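Local coordinates for histidine-containing phosphotransfer protein 2 (Oryza sativa, PDB 1YVI) that relays phosphoryl groups from cytokinin sensor histidine kinases to B-type response regulators in a multistep His-to-Asp phosphorelay, promoting cytokinin signalling, at residues F42-V47 and T133-E138; F96-F101 and A118-D123; N59-L64 and D73-Y78; Q20-E25 and A91-F96. All blocks are in the same frame, centred on the assembly; numbering follows the deposited sequence.

Contact 1. Residues F42-V47 and T133-E138; sequences FVSEVV and TMLQLE
The carboxylate of Glu138 meets Ser44 through water: a solvent molecule donates to Glu138 OE2 (2.9 Å) and accepts from Ser44 N (3.0 Å). The Phe42 ring looks to its own helix instead, with Val46 CG2 on one face, 3.6 Å above its plane and displaced to the rim, and its side chain also rests on Leu33 and Gln34 of helix 25-34. Ser44 suits its place because its small side chain fits against Glu138, OG lying 3.4 Å from Glu138 CB; OG also binds a second water, which donates to Leu135 O. Both helices belong to the antiparallel four-helix bundle of the HPt domain, here at the start of helix 42-65, where an N-H of the first turn finds its acceptor in water and a nearby carboxylate would probably be favoured by the helix dipole. On the buried side the contact turns apolar. Val47 and Met134 approach tip to tip, Val47 CG2 to Met134 CE 3.9 Å, the methionine chain bending at its last torsion (chi3 88°) to present the methyl. Val43 CG1 touches the same methyl more loosely, and Leu10 and Leu13 of helix 2-19 cover Met134 as well. Leu135 CD2 comes against Ser44, 3.4 Å from Ser44 O.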
loop_
_atom_site.group_PDB
_atom_site.type_symbol
_atom_site.label_atom_id
_atom_site.label_comp_id
_atom_site.label_asym_id
_atom_site.label_seq_id
_atom_site.Cartn_x
_atom_site.Cartn_y
_atom_site.Cartn_z
ATOM N N PHE A 42 14.709 -9.042 -1.059
ATOM C CA PHE A 42 13.482 -9.224 -1.788
ATOM C C PHE A 42 12.318 -8.350 -1.251
ATOM O O PHE A 42 11.678 -7.597 -2.012
ATOM C CB PHE A 42 13.081 -10.679 -1.790
ATOM C CG PHE A 42 11.746 -10.954 -2.452
ATOM C CD1 PHE A 42 11.596 -10.828 -3.841
ATOM C CD2 PHE A 42 10.653 -11.426 -1.694
ATOM C CE1 PHE A 42 10.366 -11.156 -4.468
ATOM C CE2 PHE A 42 9.426 -11.738 -2.327
ATOM C CZ PHE A 42 9.293 -11.589 -3.725
ATOM N N VAL A 43 12.026 -8.488 0.038
ATOM C CA VAL A 43 10.934 -7.711 0.668
ATOM C C VAL A 43 11.157 -6.185 0.485
ATOM O O VAL A 43 10.235 -5.459 0.088
ATOM C CB VAL A 43 10.758 -8.099 2.170
ATOM C CG1 VAL A 43 9.695 -7.209 2.830
ATOM C CG2 VAL A 43 10.323 -9.560 2.221
ATOM N N SER A 44 12.379 -5.680 0.714
ATOM C CA SER A 44 12.596 -4.240 0.524
ATOM C C SER A 44 12.264 -3.777 -0.901
ATOM O O SER A 44 11.774 -2.652 -1.105
ATOM C CB SER A 44 14.058 -3.824 0.788
ATOM O OG SER A 44 14.421 -3.952 2.176
ATOM N N GLU A 45 12.651 -4.591 -1.888
ATOM C CA GLU A 45 12.389 -4.248 -3.298
ATOM C C GLU A 45 10.916 -4.294 -3.657
ATOM O O GLU A 45 10.447 -3.442 -4.408
ATOM C CB GLU A 45 13.209 -5.127 -4.263
ATOM C CG GLU A 45 14.785 -4.923 -4.155
ATOM C CD GLU A 45 15.279 -3.521 -4.507
ATOM O OE1 GLU A 45 14.538 -2.684 -5.039
ATOM O OE2 GLU A 45 16.456 -3.272 -4.234
ATOM N N VAL A 46 10.222 -5.291 -3.114
ATOM C CA VAL A 46 8.796 -5.471 -3.327
ATOM C C VAL A 46 8.080 -4.233 -2.783
ATOM O O VAL A 46 7.194 -3.698 -3.451
ATOM C CB VAL A 46 8.270 -6.778 -2.671
ATOM C CG1 VAL A 46 6.701 -6.837 -2.619
ATOM C CG2 VAL A 46 8.796 -8.004 -3.448
ATOM N N VAL A 47 8.454 -3.832 -1.565
ATOM C CA VAL A 47 7.818 -2.705 -0.857
ATOM C C VAL A 47 8.120 -1.394 -1.593
ATOM O O VAL A 47 7.242 -0.556 -1.731
ATOM C CB VAL A 47 8.332 -2.636 0.642
ATOM C CG1 VAL A 47 8.109 -1.318 1.253
ATOM C CG2 VAL A 47 7.596 -3.703 1.458
ATOM N N THR A 133 10.374 3.700 7.094
ATOM C CA THR A 133 11.167 3.387 8.310
ATOM C C THR A 133 11.767 1.955 8.208
ATOM O O THR A 133 12.946 1.754 8.512
ATOM C CB THR A 133 10.288 3.545 9.575
ATOM O OG1 THR A 133 9.755 4.902 9.644
ATOM C CG2 THR A 133 11.089 3.243 10.851
ATOM N N MET A 134 10.967 0.981 7.780
ATOM C CA MET A 134 11.444 -0.416 7.580
ATOM C C MET A 134 12.614 -0.440 6.615
ATOM O O MET A 134 13.644 -1.086 6.886
ATOM C CB MET A 134 10.297 -1.303 7.068
ATOM C CG MET A 134 10.657 -2.756 6.949
ATOM S SD MET A 134 9.492 -3.578 5.832
ATOM C CE MET A 134 10.288 -3.303 4.288
ATOM N N LEU A 135 12.468 0.258 5.493
ATOM C CA LEU A 135 13.524 0.286 4.423
ATOM C C LEU A 135 14.866 0.816 4.927
ATOM O O LEU A 135 15.954 0.289 4.577
ATOM C CB LEU A 135 13.090 1.124 3.207
ATOM C CG LEU A 135 11.913 0.547 2.411
ATOM C CD1 LEU A 135 11.373 1.555 1.381
ATOM C CD2 LEU A 135 12.328 -0.730 1.688
ATOM N N GLN A 136 14.783 1.897 5.692
ATOM C CA GLN A 136 15.938 2.512 6.313
ATOM C C GLN A 136 16.578 1.508 7.275
ATOM O O GLN A 136 17.801 1.273 7.208
ATOM C CB GLN A 136 15.480 3.789 7.011
ATOM C CG GLN A 136 16.517 4.733 7.618
ATOM C CD GLN A 136 15.830 6.100 7.950
ATOM O OE1 GLN A 136 14.595 6.215 7.842
ATOM N NE2 GLN A 136 16.620 7.123 8.340
ATOM N N LEU A 137 15.777 0.873 8.135
ATOM C CA LEU A 137 16.312 -0.207 9.001
ATOM C C LEU A 137 16.898 -1.381 8.225
ATOM O O LEU A 137 18.000 -1.842 8.550
ATOM C CB LEU A 137 15.254 -0.723 10.017
ATOM C CG LEU A 137 14.720 0.336 11.007
ATOM C CD1 LEU A 137 13.516 -0.220 11.838
ATOM C CD2 LEU A 137 15.844 0.759 11.911
ATOM N N GLU A 138 16.175 -1.885 7.219
ATOM C CA GLU A 138 16.670 -2.972 6.374
ATOM C C GLU A 138 18.029 -2.567 5.749
ATOM O O GLU A 138 19.006 -3.341 5.815
ATOM C CB GLU A 138 15.639 -3.412 5.305
ATOM C CG GLU A 138 14.389 -4.134 5.852
ATOM C CD GLU A 138 14.461 -5.665 5.831
ATOM O OE1 GLU A 138 15.393 -6.247 6.463
ATOM O OE2 GLU A 138 13.565 -6.289 5.186
HETATM O O HOH W 1 14.289 -7.142 2.493
HETATM O O HOH W 2 16.162 -1.474 2.499
#

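Contact 2. Residues F96-F101 and A118-D123; sequences FTCMQF and AVVRND
Helices 92-106 and 110-142 are consecutive members of the HPt four-helix bundle, and their segments 96-101 and 118-123 run almost exactly antiparallel, at 173°, with Thr97 meeting Val119, Val120 and Asp123. Thr97 works with both its branches. Its methyl stands opposite the backbone N across CA-CB, while OG1 lies beside that N (chi1 -61°), which points the methyl at the valines and the hydroxyl at Asp123. CG2 settles between the two valines, 3.6 Å from Val120 CG2 and 3.7 Å from Val119 CG1. OG1 meets the Asp123 carboxylate coming from the opposite direction, with Thr97 OG1 to Asp123 OD2 at 2.8 Å; Lys93 O, one turn back in the threonine's own helix, is a competing acceptor for the same proton. Deeper in the bundle, Val120 CG2 reaches the edge of the Phe101 ring, close to its plane, 3.8 Å from Phe101 CD2, the two side chains crossing at about a right angle. Beta-branched valine offers a compact methyl there, and Ile61 and Leu117 help enclose the flat ring. A valine in place of Thr97 would keep a methyl between the helices but would probably leave the Asp123 carboxylate without its hydroxyl mate. With one proton and two acceptors near it, the hydroxyl probably divides its bonding between Asp123 and Lys93 O, while the methyl packing does not depend on the choice.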
loop_
_atom_site.group_PDB
_atom_site.type_symbol
_atom_site.label_atom_id
_atom_site.label_comp_id
_atom_site.label_asym_id
_atom_site.label_seq_id
_atom_site.Cartn_x
_atom_site.Cartn_y
_atom_site.Cartn_z
ATOM N N PHE A 96 -9.205 -2.891 1.427
ATOM C CA PHE A 96 -10.628 -2.797 1.761
ATOM C C PHE A 96 -11.251 -1.501 1.303
ATOM O O PHE A 96 -12.401 -1.507 0.866
ATOM C CB PHE A 96 -10.915 -3.034 3.243
ATOM C CG PHE A 96 -10.485 -4.373 3.711
ATOM C CD1 PHE A 96 -10.768 -5.475 2.960
ATOM C CD2 PHE A 96 -9.759 -4.515 4.872
ATOM C CE1 PHE A 96 -10.333 -6.737 3.367
ATOM C CE2 PHE A 96 -9.344 -5.768 5.272
ATOM C CZ PHE A 96 -9.632 -6.858 4.516
ATOM N N THR A 97 -10.475 -0.424 1.329
ATOM C CA THR A 97 -10.974 0.899 0.831
ATOM C C THR A 97 -11.260 0.823 -0.668
ATOM O O THR A 97 -12.310 1.288 -1.133
ATOM C CB THR A 97 -9.978 1.971 1.205
ATOM O OG1 THR A 97 -9.879 2.010 2.648
ATOM C CG2 THR A 97 -10.442 3.336 0.682
ATOM N N CYS A 98 -10.355 0.183 -1.427
ATOM C CA CYS A 98 -10.589 -0.062 -2.893
ATOM C C CYS A 98 -11.874 -0.855 -3.193
ATOM O O CYS A 98 -12.571 -0.604 -4.182
ATOM C CB CYS A 98 -9.378 -0.810 -3.530
ATOM S SG CYS A 98 -7.944 0.325 -3.593
ATOM N N MET A 99 -12.148 -1.848 -2.355
ATOM C CA MET A 99 -13.346 -2.657 -2.477
ATOM C C MET A 99 -14.591 -1.801 -2.412
ATOM O O MET A 99 -15.504 -1.921 -3.250
ATOM C CB MET A 99 -13.338 -3.722 -1.388
ATOM C CG MET A 99 -12.386 -4.855 -1.754
ATOM S SD MET A 99 -12.058 -6.057 -0.458
ATOM C CE MET A 99 -13.632 -6.878 -0.296
ATOM N N GLN A 100 -14.614 -0.899 -1.448
ATOM C CA GLN A 100 -15.805 -0.059 -1.216
ATOM C C GLN A 100 -15.911 0.945 -2.375
ATOM O O GLN A 100 -16.982 1.323 -2.836
ATOM C CB GLN A 100 -15.620 0.700 0.125
ATOM C CG GLN A 100 -16.745 1.712 0.432
ATOM C CD GLN A 100 -17.131 1.797 1.924
ATOM O OE1 GLN A 100 -16.285 1.991 2.817
ATOM N NE2 GLN A 100 -18.430 1.673 2.191
ATOM N N PHE A 101 -14.741 1.336 -2.861
ATOM C CA PHE A 101 -14.571 2.398 -3.853
ATOM C C PHE A 101 -15.352 2.065 -5.119
ATOM O O PHE A 101 -15.874 2.974 -5.791
ATOM C CB PHE A 101 -13.030 2.556 -4.066
ATOM C CG PHE A 101 -12.577 3.819 -4.750
ATOM C CD1 PHE A 101 -13.281 4.389 -5.814
ATOM C CD2 PHE A 101 -11.353 4.391 -4.389
ATOM C CE1 PHE A 101 -12.791 5.540 -6.476
ATOM C CE2 PHE A 101 -10.858 5.565 -5.070
ATOM C CZ PHE A 101 -11.581 6.131 -6.094
ATOM N N ALA A 118 -9.423 10.080 -1.274
ATOM C CA ALA A 118 -8.787 10.679 -0.096
ATOM C C ALA A 118 -8.540 9.631 1.007
ATOM O O ALA A 118 -7.488 9.645 1.657
ATOM C CB ALA A 118 -9.637 11.861 0.439
ATOM N N VAL A 119 -9.503 8.720 1.236
ATOM C CA VAL A 119 -9.301 7.637 2.213
ATOM C C VAL A 119 -8.164 6.691 1.717
ATOM O O VAL A 119 -7.349 6.166 2.530
ATOM C CB VAL A 119 -10.660 6.841 2.521
ATOM C CG1 VAL A 119 -10.428 5.705 3.534
ATOM C CG2 VAL A 119 -11.847 7.849 3.008
ATOM N N VAL A 120 -8.141 6.425 0.413
ATOM C CA VAL A 120 -7.036 5.611 -0.140
ATOM C C VAL A 120 -5.694 6.268 0.227
ATOM O O VAL A 120 -4.733 5.612 0.694
ATOM C CB VAL A 120 -7.155 5.382 -1.646
ATOM C CG1 VAL A 120 -5.817 4.698 -2.233
ATOM C CG2 VAL A 120 -8.389 4.500 -1.989
ATOM N N ARG A 121 -5.628 7.583 0.087
ATOM C CA ARG A 121 -4.382 8.262 0.391
ATOM C C ARG A 121 -4.093 8.117 1.879
ATOM O O ARG A 121 -2.957 7.796 2.258
ATOM C CB ARG A 121 -4.508 9.734 0.038
ATOM C CG ARG A 121 -4.271 10.019 -1.416
ATOM C CD ARG A 121 -4.096 11.561 -1.618
ATOM N NE ARG A 121 -4.159 11.805 -3.045
ATOM C CZ ARG A 121 -5.279 12.136 -3.711
ATOM N NH1 ARG A 121 -6.419 12.320 -3.059
ATOM N NH2 ARG A 121 -5.223 12.328 -5.031
ATOM N N ASN A 122 -5.124 8.306 2.727
ATOM C CA ASN A 122 -4.918 8.186 4.214
ATOM C C ASN A 122 -4.277 6.826 4.546
ATOM O O ASN A 122 -3.249 6.765 5.238
ATOM C CB ASN A 122 -6.247 8.328 4.957
ATOM C CG ASN A 122 -6.818 9.750 4.844
ATOM O OD1 ASN A 122 -6.149 10.656 4.332
ATOM N ND2 ASN A 122 -8.057 9.930 5.302
ATOM N N ASP A 123 -4.883 5.750 4.046
ATOM C CA ASP A 123 -4.397 4.380 4.341
ATOM C C ASP A 123 -3.038 4.107 3.695
ATOM O O ASP A 123 -2.191 3.473 4.299
ATOM C CB ASP A 123 -5.421 3.339 3.835
ATOM C CG ASP A 123 -6.715 3.300 4.715
ATOM O OD1 ASP A 123 -6.677 3.554 5.951
ATOM O OD2 ASP A 123 -7.748 2.977 4.147
#

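Contact 3. Residues N59-L64 and D73-Y78; sequences NEIATL and DKVDAY
Tyr78 and Glu60 meet in the one aromatic interaction of this contact, a CH-pi contact in which the aliphatic part of the glutamate covers a ring face. Glu60 CB sits 4.0 Å from the centroid of the Tyr78 ring, 21° off its normal. The glutamate chain bends at chi2 (-79°), and its carboxylate ends nearly parallel to the ring plane; such a residue suits the partly exposed margin of the interface, where its methylenes can cover an aromatic while its charge stays near the surface.

The remaining interactions are apolar. Leu64 CD1 comes in at the edge of the same ring, near its plane, 3.5 Å from Tyr78 CD2, and also packs on Val75 CG2 at 3.9 Å. Its other methyl uses the aliphatic stem of an extended lysine, Leu64 CD2 lying 3.9 Å from Lys74 CD as the two chains cross at about a right angle. Ile61 and Tyr78 slide past each other in opposite directions, with Ile61 CG1 3.5 Å from Tyr78 CB, and Ile61 CG2 turns to Val75 CG1. Phe101 of helix 92-106 backs Val75, and Leu117 of helix 110-142 backs Ile61. Replacing Tyr78 by an alanine would probably open a gap between Glu60 and Leu64, taking away the face and the edge on which they rest.

Segments 59-64 and 73-78 run antiparallel at 167°, their axes 9.8 Å apart. They belong to helices 42-65 and 72-89, which a short loop joins into an up-down helical hairpin of the HPt four-helix bundle; its second helix carries His80, the predicted phosphorylation site.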
loop_
_atom_site.group_PDB
_atom_site.type_symbol
_atom_site.label_atom_id
_atom_site.label_comp_id
_atom_site.label_asym_id
_atom_site.label_seq_id
_atom_site.Cartn_x
_atom_site.Cartn_y
_atom_site.Cartn_z
ATOM N N ASN A 59 -2.318 8.750 -8.386
ATOM C CA ASN A 59 -2.229 9.964 -9.215
ATOM C C ASN A 59 -2.954 9.807 -10.525
ATOM O O ASN A 59 -3.578 10.762 -10.977
ATOM C CB ASN A 59 -0.787 10.337 -9.480
ATOM C CG ASN A 59 -0.069 10.783 -8.223
ATOM O OD1 ASN A 59 -0.683 11.290 -7.295
ATOM N ND2 ASN A 59 1.262 10.628 -8.213
ATOM N N GLU A 60 -2.944 8.615 -11.135
ATOM C CA GLU A 60 -3.737 8.408 -12.378
ATOM C C GLU A 60 -5.245 8.496 -12.135
ATOM O O GLU A 60 -5.997 9.002 -12.982
ATOM C CB GLU A 60 -3.455 7.048 -13.074
ATOM C CG GLU A 60 -2.026 6.822 -13.478
ATOM C CD GLU A 60 -1.585 7.525 -14.761
ATOM O OE1 GLU A 60 -2.374 8.317 -15.339
ATOM O OE2 GLU A 60 -0.421 7.270 -15.187
ATOM N N ILE A 61 -5.702 7.889 -11.052
ATOM C CA ILE A 61 -7.104 8.033 -10.669
ATOM C C ILE A 61 -7.482 9.515 -10.436
ATOM O O ILE A 61 -8.498 9.978 -10.976
ATOM C CB ILE A 61 -7.418 7.238 -9.406
ATOM C CG1 ILE A 61 -7.297 5.705 -9.712
ATOM C CG2 ILE A 61 -8.903 7.459 -8.967
ATOM C CD1 ILE A 61 -7.168 4.851 -8.399
ATOM N N ALA A 62 -6.674 10.241 -9.647
ATOM C CA ALA A 62 -6.903 11.698 -9.440
ATOM C C ALA A 62 -7.111 12.423 -10.758
ATOM O O ALA A 62 -8.075 13.201 -10.908
ATOM C CB ALA A 62 -5.776 12.343 -8.595
ATOM N N THR A 63 -6.250 12.169 -11.725
ATOM C CA THR A 63 -6.350 12.768 -13.051
ATOM C C THR A 63 -7.636 12.424 -13.767
ATOM O O THR A 63 -8.278 13.319 -14.353
ATOM C CB THR A 63 -5.134 12.400 -13.946
ATOM O OG1 THR A 63 -3.981 12.921 -13.324
ATOM C CG2 THR A 63 -5.250 12.960 -15.360
ATOM N N LEU A 64 -8.040 11.152 -13.718
ATOM C CA LEU A 64 -9.292 10.764 -14.319
ATOM C C LEU A 64 -10.463 11.517 -13.695
ATOM O O LEU A 64 -11.451 11.907 -14.398
ATOM C CB LEU A 64 -9.508 9.242 -14.212
ATOM C CG LEU A 64 -8.569 8.283 -14.981
ATOM C CD1 LEU A 64 -8.860 6.850 -14.500
ATOM C CD2 LEU A 64 -8.839 8.406 -16.474
ATOM N N ASP A 73 -15.548 3.592 -15.796
ATOM C CA ASP A 73 -15.055 2.228 -16.025
ATOM C C ASP A 73 -13.549 2.144 -15.823
ATOM O O ASP A 73 -13.086 1.174 -15.257
ATOM C CB ASP A 73 -15.350 1.783 -17.450
ATOM C CG ASP A 73 -16.822 1.587 -17.702
ATOM O OD1 ASP A 73 -17.575 1.203 -16.783
ATOM O OD2 ASP A 73 -17.181 1.726 -18.861
ATOM N N LYS A 74 -12.824 3.191 -16.239
ATOM C CA LYS A 74 -11.377 3.259 -16.099
ATOM C C LYS A 74 -10.945 3.568 -14.660
ATOM O O LYS A 74 -9.994 2.969 -14.128
ATOM C CB LYS A 74 -10.786 4.255 -17.104
ATOM C CG LYS A 74 -9.257 4.102 -17.267
ATOM C CD LYS A 74 -8.730 5.053 -18.370
ATOM C CE LYS A 74 -7.177 4.975 -18.491
ATOM N NZ LYS A 74 -6.693 5.589 -19.791
ATOM N N VAL A 75 -11.671 4.448 -13.985
ATOM C CA VAL A 75 -11.493 4.548 -12.535
ATOM C C VAL A 75 -11.601 3.220 -11.817
ATOM O O VAL A 75 -10.761 2.855 -10.975
ATOM C CB VAL A 75 -12.495 5.618 -11.935
ATOM C CG1 VAL A 75 -12.290 5.744 -10.376
ATOM C CG2 VAL A 75 -12.255 6.995 -12.650
ATOM N N ASP A 76 -12.653 2.498 -12.104
ATOM C CA ASP A 76 -12.934 1.233 -11.453
ATOM C C ASP A 76 -11.775 0.258 -11.761
ATOM O O ASP A 76 -11.276 -0.440 -10.872
ATOM C CB ASP A 76 -14.263 0.745 -12.037
ATOM C CG ASP A 76 -14.985 -0.265 -11.181
ATOM O OD1 ASP A 76 -14.533 -0.665 -10.100
ATOM O OD2 ASP A 76 -16.054 -0.709 -11.643
ATOM N N ALA A 77 -11.363 0.196 -13.021
ATOM C CA ALA A 77 -10.203 -0.655 -13.422
ATOM C C ALA A 77 -8.933 -0.271 -12.653
ATOM O O ALA A 77 -8.243 -1.168 -12.232
ATOM C CB ALA A 77 -9.941 -0.544 -14.925
ATOM N N TYR A 78 -8.595 1.036 -12.523
ATOM C CA TYR A 78 -7.404 1.436 -11.732
ATOM C C TYR A 78 -7.511 1.081 -10.259
ATOM O O TYR A 78 -6.544 0.628 -9.639
ATOM C CB TYR A 78 -7.137 2.932 -11.792
ATOM C CG TYR A 78 -6.264 3.328 -12.959
ATOM C CD1 TYR A 78 -4.936 2.929 -13.042
ATOM C CD2 TYR A 78 -6.745 4.158 -13.925
ATOM C CE1 TYR A 78 -4.125 3.344 -14.117
ATOM C CE2 TYR A 78 -5.961 4.560 -14.997
ATOM C CZ TYR A 78 -4.647 4.175 -15.068
ATOM O OH TYR A 78 -3.951 4.554 -16.176
#

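Contact 4. Residues Q20-E25 and A91-F96; sequences QGLVDE and AQKVKF
Gln92 and Asp24 both turn CG into the crowded position between backbone N and carbonyl carbon (chi1 73° and 69°). From there Gln92 runs out extended and lays its amide across the loop: NE2 donates to Gly21 O at 2.8 Å, nearly straight at 173°, with the oxygen in the amide plane of Gln92 but the donor well above the carbonyl plane of Gly21. The other amide atom, Gln92 OE1, lies 3.5 Å from Asp24 CB. Residues 20-25 form the turn between helix 2-19 and helix 25-34: Gly21, with the positive phi that glycine accepts readily, closes the first in a Schellman motif, and Asp24 is the N-cap of the second, OD1 bonding Gln26 N. Across the contact, Ala91 holds the N-cap position of helix 92-106. Asp24 OD2, the other oxygen, makes a long salt bridge of 3.8 Å to Lys95 NZ, and two waters bridge these charges. One of them donates to Asp24 OD2 at 2.6 Å; the other also donates to Gln92 OE1, its bond to the lysine being weak. A third water serves the first turn of helix 92-106, donating to Leu22 O and accepting from Lys93 N. Beside it, Leu22 CD2 rests on the aliphatic Lys93 CD at 4.1 Å, while Val23 touches Met17 and Phe18 of helix 2-19.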
loop_
_atom_site.group_PDB
_atom_site.type_symbol
_atom_site.label_atom_id
_atom_site.label_comp_id
_atom_site.label_asym_id
_atom_site.label_seq_id
_atom_site.Cartn_x
_atom_site.Cartn_y
_atom_site.Cartn_z
ATOM N N GLN A 20 -1.273 -3.171 14.696
ATOM C CA GLN A 20 -2.141 -2.025 14.345
ATOM C C GLN A 20 -3.090 -2.254 13.163
ATOM O O GLN A 20 -3.834 -1.365 12.759
ATOM C CB GLN A 20 -1.291 -0.794 14.132
ATOM C CG GLN A 20 -0.658 -0.344 15.445
ATOM C CD GLN A 20 0.401 0.710 15.265
ATOM O OE1 GLN A 20 0.617 1.209 14.166
ATOM N NE2 GLN A 20 1.085 1.044 16.349
ATOM N N GLY A 21 -3.037 -3.443 12.592
ATOM C CA GLY A 21 -3.902 -3.791 11.474
ATOM C C GLY A 21 -3.491 -3.291 10.100
ATOM O O GLY A 21 -4.278 -3.391 9.182
ATOM N N LEU A 22 -2.252 -2.787 9.952
ATOM C CA LEU A 22 -1.829 -2.142 8.699
ATOM C C LEU A 22 -1.497 -3.183 7.657
ATOM O O LEU A 22 -1.675 -2.942 6.451
ATOM C CB LEU A 22 -0.604 -1.238 8.918
ATOM C CG LEU A 22 -0.839 -0.059 9.896
ATOM C CD1 LEU A 22 0.408 0.811 10.001
ATOM C CD2 LEU A 22 -2.041 0.813 9.465
ATOM N N VAL A 23 -0.958 -4.320 8.110
ATOM C CA VAL A 23 -0.657 -5.431 7.189
ATOM C C VAL A 23 -1.285 -6.725 7.709
ATOM O O VAL A 23 -1.523 -6.896 8.930
ATOM C CB VAL A 23 0.884 -5.636 6.986
ATOM C CG1 VAL A 23 1.535 -4.423 6.292
ATOM C CG2 VAL A 23 1.582 -5.923 8.350
ATOM N N ASP A 24 -1.561 -7.610 6.771
ATOM C CA ASP A 24 -2.162 -8.910 7.056
ATOM C C ASP A 24 -1.189 -10.076 6.725
ATOM O O ASP A 24 0.017 -9.863 6.505
ATOM C CB ASP A 24 -3.490 -9.083 6.301
ATOM C CG ASP A 24 -3.314 -9.208 4.783
ATOM O OD1 ASP A 24 -2.187 -9.387 4.280
ATOM O OD2 ASP A 24 -4.328 -9.121 4.067
ATOM N N GLU A 25 -1.724 -11.298 6.688
ATOM C CA GLU A 25 -0.910 -12.510 6.418
ATOM C C GLU A 25 -0.134 -12.471 5.109
ATOM O O GLU A 25 0.914 -13.106 5.006
ATOM C CB GLU A 25 -1.773 -13.799 6.486
ATOM C CG GLU A 25 -2.821 -13.883 5.327
ATOM C CD GLU A 25 -3.955 -14.870 5.581
ATOM O OE1 GLU A 25 -3.697 -15.969 6.160
ATOM O OE2 GLU A 25 -5.107 -14.547 5.177
ATOM N N ALA A 91 -1.336 -5.010 2.159
ATOM C CA ALA A 91 -1.774 -3.701 2.595
ATOM C C ALA A 91 -3.285 -3.762 2.713
ATOM O O ALA A 91 -4.003 -3.208 1.868
ATOM C CB ALA A 91 -1.357 -2.665 1.558
ATOM N N GLN A 92 -3.785 -4.429 3.750
ATOM C CA GLN A 92 -5.200 -4.819 3.761
ATOM C C GLN A 92 -6.138 -3.606 3.842
ATOM O O GLN A 92 -7.266 -3.643 3.343
ATOM C CB GLN A 92 -5.487 -5.801 4.920
ATOM C CG GLN A 92 -5.497 -5.161 6.322
ATOM C CD GLN A 92 -5.823 -6.170 7.443
ATOM O OE1 GLN A 92 -6.295 -7.254 7.179
ATOM N NE2 GLN A 92 -5.533 -5.807 8.676
ATOM N N LYS A 93 -5.716 -2.542 4.497
ATOM C CA LYS A 93 -6.644 -1.379 4.648
ATOM C C LYS A 93 -6.797 -0.660 3.306
ATOM O O LYS A 93 -7.868 -0.228 2.944
ATOM C CB LYS A 93 -6.123 -0.427 5.752
ATOM C CG LYS A 93 -6.188 -1.088 7.193
ATOM C CD LYS A 93 -5.792 -0.134 8.232
ATOM C CE LYS A 93 -6.925 0.805 8.662
ATOM N NZ LYS A 93 -6.281 1.777 9.633
ATOM N N VAL A 94 -5.703 -0.531 2.555
ATOM C CA VAL A 94 -5.817 0.054 1.224
ATOM C C VAL A 94 -6.752 -0.871 0.422
ATOM O O VAL A 94 -7.650 -0.431 -0.280
ATOM C CB VAL A 94 -4.428 0.170 0.561
ATOM C CG1 VAL A 94 -4.515 0.672 -0.889
ATOM C CG2 VAL A 94 -3.507 1.066 1.413
ATOM N N LYS A 95 -6.520 -2.178 0.523
ATOM C CA LYS A 95 -7.356 -3.136 -0.205
ATOM C C LYS A 95 -8.850 -2.957 0.143
ATOM O O LYS A 95 -9.692 -2.935 -0.761
ATOM C CB LYS A 95 -6.866 -4.598 0.084
ATOM C CG LYS A 95 -7.735 -5.628 -0.577
ATOM C CD LYS A 95 -7.444 -7.038 -0.092
ATOM C CE LYS A 95 -7.976 -7.240 1.320
ATOM N NZ LYS A 95 -7.371 -8.460 1.946
ATOM N N PHE A 96 -9.205 -2.891 1.427
ATOM C CA PHE A 96 -10.628 -2.797 1.761
ATOM C C PHE A 96 -11.251 -1.501 1.303
ATOM O O PHE A 96 -12.401 -1.507 0.866
ATOM C CB PHE A 96 -10.915 -3.034 3.243
ATOM C CG PHE A 96 -10.485 -4.373 3.711
ATOM C CD1 PHE A 96 -10.768 -5.475 2.960
ATOM C CD2 PHE A 96 -9.759 -4.515 4.872
ATOM C CE1 PHE A 96 -10.333 -6.737 3.367
ATOM C CE2 PHE A 96 -9.344 -5.768 5.272
ATOM C CZ PHE A 96 -9.632 -6.858 4.516
HETATM O O HOH W 3 -3.029 -1.234 4.976
HETATM O O HOH W 4 -6.917 -9.034 5.107
HETATM O O HOH W 5 -4.339 -8.965 1.441
#

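How the contacts relate
Contact 1 is the most buried, yet it mixes methyl packing with bridging water; contacts 2, 3 and 4 are partly buried. Contacts 1 and 3 tie the two ends of helix 42-65 to different partners, their centres 28 Å apart, whereas contacts 1 and 2 share helix 110-142. Contacts 2 and 3 touch through Phe101, making one apolar interior of the bundle. Contacts 4 and 2 use successive turns of helix 92-106 and touch where Asp123 packs on Lys93 and Val94. Between bundle helices, packing prevails, entirely so across contact 3 and with one polar pair in contact 2; contact 4, where a loop meets a helix start, relies on amide, charge and water.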